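Local coordinates for protein aldehyde dehydrogenase (Listeria monocytogenes, PDB 3K9D) that probably catalyses oxidation or reduction at the aldehyde or oxo group of its substrate with NAD or NADP as cofactor, at residues Ile91-Glu96 with Met103-Pro108; Leu130-Ala135 with Glu437-Ile442; Lys26-Met31 with Ala165-Gly170. One frame throughout, in Å; residues are numbered along the deposited sequence.

Contact 1 (Ile91-Glu96 with Met103-Pro108); sequences IGMLKE and MEVAVP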
loop_
_atom_site.group_PDB
_atom_site.type_symbol
_atom_site.label_atom_id
_atom_site.label_comp_id
_atom_site.label_asym_id
_atom_site.label_seq_id
_atom_site.Cartn_x
_atom_site.Cartn_y
_atom_site.Cartn_z
ATOM N N ILE A 91 16.122 3.104 -9.891
ATOM C CA ILE A 91 17.086 2.038 -9.637
ATOM C C ILE A 91 18.224 2.551 -8.747
ATOM O O ILE A 91 18.828 3.585 -9.029
ATOM C CB ILE A 91 17.671 1.462 -10.975
ATOM C CG1 ILE A 91 16.574 0.867 -11.875
ATOM C CG2 ILE A 91 18.802 0.453 -10.722
ATOM C CD1 ILE A 91 15.905 -0.409 -11.342
ATOM N N GLY A 92 18.510 1.833 -7.666
ATOM C CA GLY A 92 19.712 2.122 -6.872
ATOM C C GLY A 92 19.582 3.379 -6.031
ATOM O O GLY A 92 18.478 3.757 -5.660
ATOM N N MET A 93 20.716 4.024 -5.755
ATOM C CA MET A 93 20.764 5.209 -4.901
ATOM C C MET A 93 20.010 6.383 -5.518
ATOM O O MET A 93 20.363 6.849 -6.602
ATOM C CB MET A 93 22.210 5.621 -4.640
ATOM C CG MET A 93 22.359 6.824 -3.729
ATOM S SD MET A 93 22.301 6.358 -1.991
ATOM C CE MET A 93 23.870 5.523 -1.857
ATOM N N LEU A 94 18.986 6.858 -4.811
ATOM C CA LEU A 94 18.166 7.952 -5.294
ATOM C C LEU A 94 18.571 9.284 -4.680
ATOM O O LEU A 94 18.659 10.295 -5.374
ATOM C CB LEU A 94 16.681 7.675 -5.025
ATOM C CG LEU A 94 16.021 6.418 -5.603
ATOM C CD1 LEU A 94 14.598 6.305 -5.088
ATOM C CD2 LEU A 94 16.032 6.412 -7.132
ATOM N N LYS A 95 18.816 9.280 -3.374
ATOM C CA LYS A 95 18.980 10.514 -2.623
ATOM C C LYS A 95 20.057 10.335 -1.577
ATOM O O LYS A 95 20.171 9.256 -0.997
ATOM C CB LYS A 95 17.672 10.862 -1.921
ATOM C CG LYS A 95 16.847 11.934 -2.585
ATOM C CD LYS A 95 15.500 12.098 -1.888
ATOM C CE LYS A 95 15.650 12.389 -0.397
ATOM N NZ LYS A 95 14.323 12.667 0.238
ATOM N N GLU A 96 20.850 11.386 -1.358
ATOM C CA GLU A 96 21.867 11.425 -0.315
ATOM C C GLU A 96 21.731 12.747 0.436
ATOM O O GLU A 96 22.354 13.746 0.063
ATOM C CB GLU A 96 23.278 11.311 -0.917
ATOM C CG GLU A 96 23.614 9.955 -1.517
ATOM C CD GLU A 96 24.779 10.017 -2.484
ATOM O OE1 GLU A 96 25.919 10.311 -2.041
ATOM O OE2 GLU A 96 24.551 9.766 -3.689
ATOM N N MET A 103 20.419 8.498 3.527
ATOM C CA MET A 103 20.452 8.149 2.111
ATOM C C MET A 103 19.224 7.317 1.781
ATOM O O MET A 103 18.708 6.610 2.652
ATOM C CB MET A 103 21.718 7.347 1.783
ATOM C CG MET A 103 23.013 7.982 2.287
ATOM S SD MET A 103 24.497 7.288 1.525
ATOM C CE MET A 103 24.600 5.667 2.279
ATOM N N GLU A 104 18.755 7.401 0.538
ATOM C CA GLU A 104 17.602 6.614 0.077
ATOM C C GLU A 104 17.958 5.785 -1.155
ATOM O O GLU A 104 18.587 6.284 -2.096
ATOM C CB GLU A 104 16.384 7.509 -0.220
ATOM C CG GLU A 104 15.878 8.295 0.969
ATOM C CD GLU A 104 14.561 9.006 0.722
ATOM O OE1 GLU A 104 13.825 8.651 -0.227
ATOM O OE2 GLU A 104 14.252 9.928 1.507
ATOM N N VAL A 105 17.546 4.518 -1.133
ATOM C CA VAL A 105 17.864 3.531 -2.166
ATOM C C VAL A 105 16.567 2.843 -2.570
ATOM O O VAL A 105 15.828 2.354 -1.715
ATOM C CB VAL A 105 18.887 2.450 -1.644
ATOM C CG1 VAL A 105 19.072 1.286 -2.650
ATOM C CG2 VAL A 105 20.238 3.072 -1.321
ATOM N N ALA A 106 16.293 2.816 -3.876
ATOM C CA ALA A 106 15.155 2.098 -4.422
ATOM C C ALA A 106 15.365 0.583 -4.351
ATOM O O ALA A 106 16.414 0.052 -4.755
ATOM C CB ALA A 106 14.910 2.538 -5.851
ATOM N N VAL A 107 14.367 -0.109 -3.821
ATOM C CA VAL A 107 14.398 -1.562 -3.726
ATOM C C VAL A 107 13.220 -2.108 -4.503
ATOM O O VAL A 107 12.079 -1.833 -4.135
ATOM C CB VAL A 107 14.285 -2.041 -2.253
ATOM C CG1 VAL A 107 14.302 -3.549 -2.178
ATOM C CG2 VAL A 107 15.412 -1.488 -1.432
ATOM N N PRO A 108 13.483 -2.887 -5.571
ATOM C CA PRO A 108 12.402 -3.487 -6.362
ATOM C C PRO A 108 11.552 -4.408 -5.494
ATOM O O PRO A 108 12.082 -5.052 -4.584
ATOM C CB PRO A 108 13.149 -4.323 -7.404
ATOM C CG PRO A 108 14.492 -3.723 -7.491
ATOM C CD PRO A 108 14.809 -3.272 -6.090
HETATM O O HOH W 1 16.652 -0.432 -7.428
#
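Lys95 and Glu104 run alongside each other in the same sense on one face of an antiparallel beta hairpin, their CB atoms 4.0 Å apart. The lysine chain runs straight until it bends at chi3, which brings its ammonium over the carboxylate: NZ makes a salt bridge to Glu104 OE2 at 3.0 Å, coming from above the carboxylate plane and 60° out of it. In the backbone of this pair, two residues of one strand, Leu94 and Lys95, stand opposite the single Glu104, a classic beta bulge. Glu104 O is gripped by two backbone donors, Leu94 N at 2.8 Å and, in a longer bond, Lys95 N at 3.3 Å. The bulge turns Leu94 toward the partner strand, where its CD1 packs on Ala106 CB at 3.9 Å.

On the other face Met93, Glu96, Met103 and Val105 come together. Met93 leaves with CG anti to its backbone N (chi1 -178°) and then bends at both chi2 and chi3, which lays SD against Val105 CG2 and brings CE to Met103 SD at 3.9 Å. The two methionine chains cross at a slant. Arg386 and Ala389 of the second subunit pack on this face, while Val105 and Met103 also bond through the backbone to strand 440-447. At the Gly92 end, water 1 spans the strands, accepting from Gly92 N at 2.9 Å and donating to Ala106 O at 2.7 Å.

Contact 2 (Leu130-Ala135 with Glu437-Ile442); sequences LISIKA and ENLFNI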
loop_
_atom_site.group_PDB
_atom_site.type_symbol
_atom_site.label_atom_id
_atom_site.label_comp_id
_atom_site.label_asym_id
_atom_site.label_seq_id
_atom_site.Cartn_x
_atom_site.Cartn_y
_atom_site.Cartn_z
ATOM N N LEU A 130 6.105 -2.405 -18.745
ATOM C CA LEU A 130 6.958 -1.221 -18.763
ATOM C C LEU A 130 7.223 -0.654 -17.385
ATOM O O LEU A 130 8.368 -0.359 -17.054
ATOM C CB LEU A 130 6.319 -0.124 -19.611
ATOM C CG LEU A 130 6.463 -0.217 -21.120
ATOM C CD1 LEU A 130 5.411 0.646 -21.745
ATOM C CD2 LEU A 130 7.839 0.203 -21.555
ATOM N N ILE A 131 6.169 -0.501 -16.585
ATOM C CA ILE A 131 6.328 0.049 -15.230
ATOM C C ILE A 131 6.997 -0.911 -14.209
ATOM O O ILE A 131 7.802 -0.471 -13.388
ATOM C CB ILE A 131 5.010 0.715 -14.693
ATOM C CG1 ILE A 131 3.883 -0.311 -14.494
ATOM C CG2 ILE A 131 4.574 1.844 -15.656
ATOM C CD1 ILE A 131 2.728 0.195 -13.687
ATOM N N SER A 132 6.687 -2.208 -14.290
ATOM C CA SER A 132 7.327 -3.221 -13.438
ATOM C C SER A 132 8.812 -3.354 -13.736
ATOM O O SER A 132 9.639 -3.262 -12.827
ATOM C CB SER A 132 6.657 -4.590 -13.582
ATOM O OG SER A 132 5.278 -4.509 -13.264
ATOM N N ILE A 133 9.142 -3.550 -15.012
ATOM C CA ILE A 133 10.532 -3.642 -15.468
ATOM C C ILE A 133 11.320 -2.362 -15.152
ATOM O O ILE A 133 12.480 -2.439 -14.710
ATOM C CB ILE A 133 10.623 -4.003 -16.987
ATOM C CG1 ILE A 133 10.102 -5.428 -17.251
ATOM C CG2 ILE A 133 12.045 -3.832 -17.508
ATOM C CD1 ILE A 133 11.058 -6.562 -16.837
ATOM N N LYS A 134 10.675 -1.202 -15.332
ATOM C CA LYS A 134 11.263 0.114 -14.987
ATOM C C LYS A 134 11.720 0.202 -13.534
ATOM O O LYS A 134 12.741 0.834 -13.237
ATOM C CB LYS A 134 10.272 1.252 -15.275
ATOM C CG LYS A 134 10.761 2.667 -14.943
ATOM C CD LYS A 134 12.007 3.074 -15.723
ATOM C CE LYS A 134 12.540 4.400 -15.213
ATOM N NZ LYS A 134 13.363 5.187 -16.181
ATOM N N ALA A 135 10.968 -0.438 -12.643
ATOM C CA ALA A 135 11.290 -0.436 -11.216
ATOM C C ALA A 135 12.165 -1.628 -10.778
ATOM O O ALA A 135 12.461 -1.783 -9.586
ATOM C CB ALA A 135 10.006 -0.335 -10.389
ATOM N N GLU A 437 6.753 4.321 -9.235
ATOM C CA GLU A 437 6.855 4.721 -7.833
ATOM C C GLU A 437 5.939 3.959 -6.872
ATOM O O GLU A 437 6.047 4.122 -5.657
ATOM C CB GLU A 437 6.645 6.239 -7.705
ATOM C CG GLU A 437 7.818 7.065 -8.237
ATOM C CD GLU A 437 7.641 8.567 -8.069
ATOM O OE1 GLU A 437 8.367 9.319 -8.748
ATOM O OE2 GLU A 437 6.789 9.007 -7.265
ATOM N N ASN A 438 5.042 3.137 -7.413
ATOM C CA ASN A 438 4.234 2.208 -6.620
ATOM C C ASN A 438 4.797 0.786 -6.629
ATOM O O ASN A 438 4.191 -0.140 -6.070
ATOM C CB ASN A 438 2.802 2.167 -7.155
ATOM C CG ASN A 438 2.176 3.539 -7.248
ATOM O OD1 ASN A 438 2.249 4.184 -8.285
ATOM N ND2 ASN A 438 1.584 4.001 -6.158
ATOM N N LEU A 439 5.935 0.616 -7.302
ATOM C CA LEU A 439 6.516 -0.700 -7.545
ATOM C C LEU A 439 7.981 -0.800 -7.123
ATOM O O LEU A 439 8.718 -1.668 -7.591
ATOM C CB LEU A 439 6.335 -1.105 -9.013
ATOM C CG LEU A 439 4.859 -1.270 -9.405
ATOM C CD1 LEU A 439 4.716 -1.111 -10.897
ATOM C CD2 LEU A 439 4.272 -2.620 -8.907
ATOM N N PHE A 440 8.394 0.120 -6.263
ATOM C CA PHE A 440 9.609 -0.067 -5.468
ATOM C C PHE A 440 9.403 0.443 -4.049
ATOM O O PHE A 440 8.597 1.357 -3.823
ATOM C CB PHE A 440 10.898 0.487 -6.136
ATOM C CG PHE A 440 10.939 1.981 -6.310
ATOM C CD1 PHE A 440 11.451 2.802 -5.309
ATOM C CD2 PHE A 440 10.516 2.564 -7.497
ATOM C CE1 PHE A 440 11.504 4.187 -5.478
ATOM C CE2 PHE A 440 10.571 3.944 -7.681
ATOM C CZ PHE A 440 11.056 4.760 -6.671
ATOM N N ASN A 441 10.110 -0.187 -3.106
ATOM C CA ASN A 441 10.208 0.279 -1.733
ATOM C C ASN A 441 11.416 1.201 -1.623
ATOM O O ASN A 441 12.370 1.071 -2.380
ATOM C CB ASN A 441 10.425 -0.895 -0.761
ATOM C CG ASN A 441 9.223 -1.798 -0.616
ATOM O OD1 ASN A 441 9.375 -3.020 -0.642
ATOM N ND2 ASN A 441 8.029 -1.222 -0.411
ATOM N N ILE A 442 11.386 2.117 -0.662
ATOM C CA ILE A 442 12.565 2.910 -0.346
ATOM C C ILE A 442 13.278 2.375 0.907
ATOM O O ILE A 442 12.684 2.289 1.986
ATOM C CB ILE A 442 12.216 4.399 -0.205
ATOM C CG1 ILE A 442 11.647 4.918 -1.545
ATOM C CG2 ILE A 442 13.412 5.205 0.294
ATOM C CD1 ILE A 442 12.058 6.321 -1.934
#
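Leu439 O and Ser132 O, one from each side of this contact, both accept a hydrogen bond from Asn137 ND2, and Ala135 CB packs against Leu439 O at 3.4 Å. One amide nitrogen thus ties the end of helix 121-134 to the loop that leads into strand 440-447. No hydrogen bond runs directly between 130-135 and 437-442; apart from that methyl-to-carbonyl touch, what joins them is apolar.

Leu439 does most of this work. Its CG stands anti to the carbonyl carbon (chi1 -64°), and the CD1 branch reaches the last helical turn, meeting Ile131 CD1 at 3.7 Å and CG1 at 3.8 Å. The isoleucine meets it at an angle, with its CG1 arm held between its own backbone N and carbonyl carbon (chi1 66°). Ser132 OG lies 4.2 Å from the same Leu439 CD1, but its hydrogen bond goes back to Lys128 O, one turn earlier.

Nearer the strand, Ala135 CB touches Leu439 CB, 4.0 Å away, and, roughly at right angles to that direction, the Phe440 ring. The methyl comes to the ring edge near its plane, at CD2, 4.1 Å off, and does not lie over a face. Strand 102-116 adds Ala106, which touches Phe440. With the Leu439 carbonyl and the serine hydroxyl both provided with partners, what meets directly is mostly hydrocarbon, and the contact probably depends on close packing, with Asn137 supplying the polar tie.

Contact 3 (Lys26-Met31 with Ala165-Gly170); sequences KELAAM and AGCPKG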
loop_
_atom_site.group_PDB
_atom_site.type_symbol
_atom_site.label_atom_id
_atom_site.label_comp_id
_atom_site.label_asym_id
_atom_site.label_seq_id
_atom_site.Cartn_x
_atom_site.Cartn_y
_atom_site.Cartn_z
ATOM N N LYS A 26 16.396 -11.177 -9.790
ATOM C CA LYS A 26 17.708 -11.061 -9.126
ATOM C C LYS A 26 18.789 -10.631 -10.104
ATOM O O LYS A 26 19.681 -9.862 -9.759
ATOM C CB LYS A 26 18.059 -12.345 -8.367
ATOM C CG LYS A 26 17.204 -12.453 -7.091
ATOM C CD LYS A 26 17.335 -13.775 -6.347
ATOM C CE LYS A 26 16.082 -14.078 -5.498
ATOM N NZ LYS A 26 15.707 -13.053 -4.482
ATOM N N GLU A 27 18.648 -11.071 -11.349
ATOM C CA GLU A 27 19.473 -10.579 -12.434
ATOM C C GLU A 27 19.149 -9.119 -12.824
ATOM O O GLU A 27 20.059 -8.322 -13.015
ATOM C CB GLU A 27 19.347 -11.529 -13.616
ATOM C CG GLU A 27 20.532 -11.578 -14.503
ATOM C CD GLU A 27 20.472 -12.751 -15.451
ATOM O OE1 GLU A 27 20.630 -12.541 -16.676
ATOM O OE2 GLU A 27 20.254 -13.882 -14.962
ATOM N N LEU A 28 17.863 -8.762 -12.911
ATOM C CA LEU A 28 17.469 -7.366 -13.132
ATOM C C LEU A 28 17.937 -6.447 -12.003
ATOM O O LEU A 28 18.282 -5.292 -12.246
ATOM C CB LEU A 28 15.949 -7.237 -13.243
ATOM C CG LEU A 28 15.209 -7.648 -14.506
ATOM C CD1 LEU A 28 13.715 -7.578 -14.214
ATOM C CD2 LEU A 28 15.584 -6.752 -15.691
ATOM N N ALA A 29 17.924 -6.974 -10.772
ATOM C CA ALA A 29 18.330 -6.249 -9.559
ATOM C C ALA A 29 19.816 -5.835 -9.530
ATOM O O ALA A 29 20.187 -4.917 -8.804
ATOM C CB ALA A 29 17.984 -7.074 -8.311
ATOM N N ALA A 30 20.655 -6.508 -10.314
ATOM C CA ALA A 30 22.067 -6.143 -10.437
ATOM C C ALA A 30 22.333 -5.075 -11.513
ATOM O O ALA A 30 23.400 -4.448 -11.528
ATOM C CB ALA A 30 22.905 -7.387 -10.705
ATOM N N MET A 31 21.372 -4.877 -12.414
ATOM C CA MET A 31 21.538 -3.950 -13.542
ATOM C C MET A 31 21.445 -2.485 -13.123
ATOM O O MET A 31 20.699 -2.142 -12.199
ATOM C CB MET A 31 20.489 -4.216 -14.628
ATOM C CG MET A 31 20.417 -5.635 -15.140
ATOM S SD MET A 31 19.291 -5.772 -16.567
ATOM C CE MET A 31 19.742 -7.407 -17.090
ATOM N N ALA A 165 17.302 -6.744 -25.871
ATOM C CA ALA A 165 17.871 -5.571 -25.211
ATOM C C ALA A 165 18.688 -5.887 -23.937
ATOM O O ALA A 165 19.262 -4.977 -23.328
ATOM C CB ALA A 165 16.757 -4.595 -24.873
ATOM N N GLY A 166 18.712 -7.155 -23.520
ATOM C CA GLY A 166 19.501 -7.574 -22.356
ATOM C C GLY A 166 18.756 -8.217 -21.196
ATOM O O GLY A 166 19.380 -8.767 -20.283
ATOM N N CYS A 167 17.427 -8.140 -21.217
ATOM C CA CYS A 167 16.591 -8.689 -20.158
ATOM C C CYS A 167 16.715 -10.213 -20.009
ATOM O O CYS A 167 16.733 -10.937 -21.005
ATOM C CB CYS A 167 15.133 -8.300 -20.402
ATOM S SG CYS A 167 13.997 -8.676 -19.077
ATOM N N PRO A 168 16.811 -10.701 -18.755
ATOM C CA PRO A 168 16.825 -12.139 -18.486
ATOM C C PRO A 168 15.532 -12.806 -18.936
ATOM O O PRO A 168 14.460 -12.222 -18.782
ATOM C CB PRO A 168 16.900 -12.205 -16.956
ATOM C CG PRO A 168 17.386 -10.883 -16.532
ATOM C CD PRO A 168 16.914 -9.908 -17.514
ATOM N N LYS A 169 15.650 -14.009 -19.494
ATOM C CA LYS A 169 14.511 -14.869 -19.833
ATOM C C LYS A 169 13.684 -15.155 -18.585
ATOM O O LYS A 169 14.236 -15.327 -17.495
ATOM C CB LYS A 169 15.024 -16.210 -20.354
ATOM C CG LYS A 169 14.466 -16.664 -21.680
ATOM C CD LYS A 169 15.408 -16.273 -22.803
ATOM C CE LYS A 169 16.524 -17.289 -23.020
ATOM N NZ LYS A 169 16.083 -18.422 -23.883
ATOM N N GLY A 170 12.369 -15.205 -18.742
ATOM C CA GLY A 170 11.477 -15.509 -17.619
ATOM C C GLY A 170 11.057 -14.321 -16.772
ATOM O O GLY A 170 10.190 -14.457 -15.888
HETATM O O HOH W 2 21.046 -11.445 -19.156
#
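Glu27 lays its side chain along the ring of Pro168, the two pointing opposite ways. Starting at the backbone, Glu27 CB meets Pro168 CG at 3.6 Å. With CG anti to the backbone N (chi1 -152°) and the chain extended beyond it, CG, CD and OE1 stay along the ring: Glu27 CG and CD both lie 3.8 Å from Pro168 CG. At the tip, OE1 still skirts the proline but accepts a hydrogen bond from water 2 at 2.7 Å, and that water also donates, weakly, to Gly166 O.

The proline is met from other directions by Leu28 and Met31. Leu28 CD2 crosses to Pro168 CD at 3.9 Å and also touches Cys167 SG, while the extended Met31 chain ends with its CE at the CD corner of the Pro168 ring, 3.8 Å away, and 3.5 Å from Gly166 O. Helix 33-49 also packs on Leu28 through Ile36 and on Met31 and Cys167 through Ile39.

Two helix endings therefore meet mainly through one proline: helix 6-28, followed by a type I beta turn from Leu28 to Met31, and helix 148-164, closed by a Schellman motif with Gly166 at positive phi.

How the contacts relate
Contacts 1 and 2 are about 12 Å apart between centres and belong to one mixed sheet: strand 102-116 pairs with 92-97 and with 440-447, and Val107 N probably bonds to Asn441 O. Helix 121-134 follows strand 102-116 and leads to its parallel neighbour 138-143, a beta-alpha-beta crossover. The centre of contact 3 lies about 18 Å from that of contact 1 and about 14 Å from that of contact 2, where Ile133 touches Leu28 and Cys167. Along the chain, contact 1 is nested within the loop closed by contact 3, whereas contacts 2 and 3 interleave. Contacts 1 and 2 also reach the second subunit, consistent with the strand-built dimer arm of aldehyde dehydrogenases; contact 3 joins helix ends of the same chain.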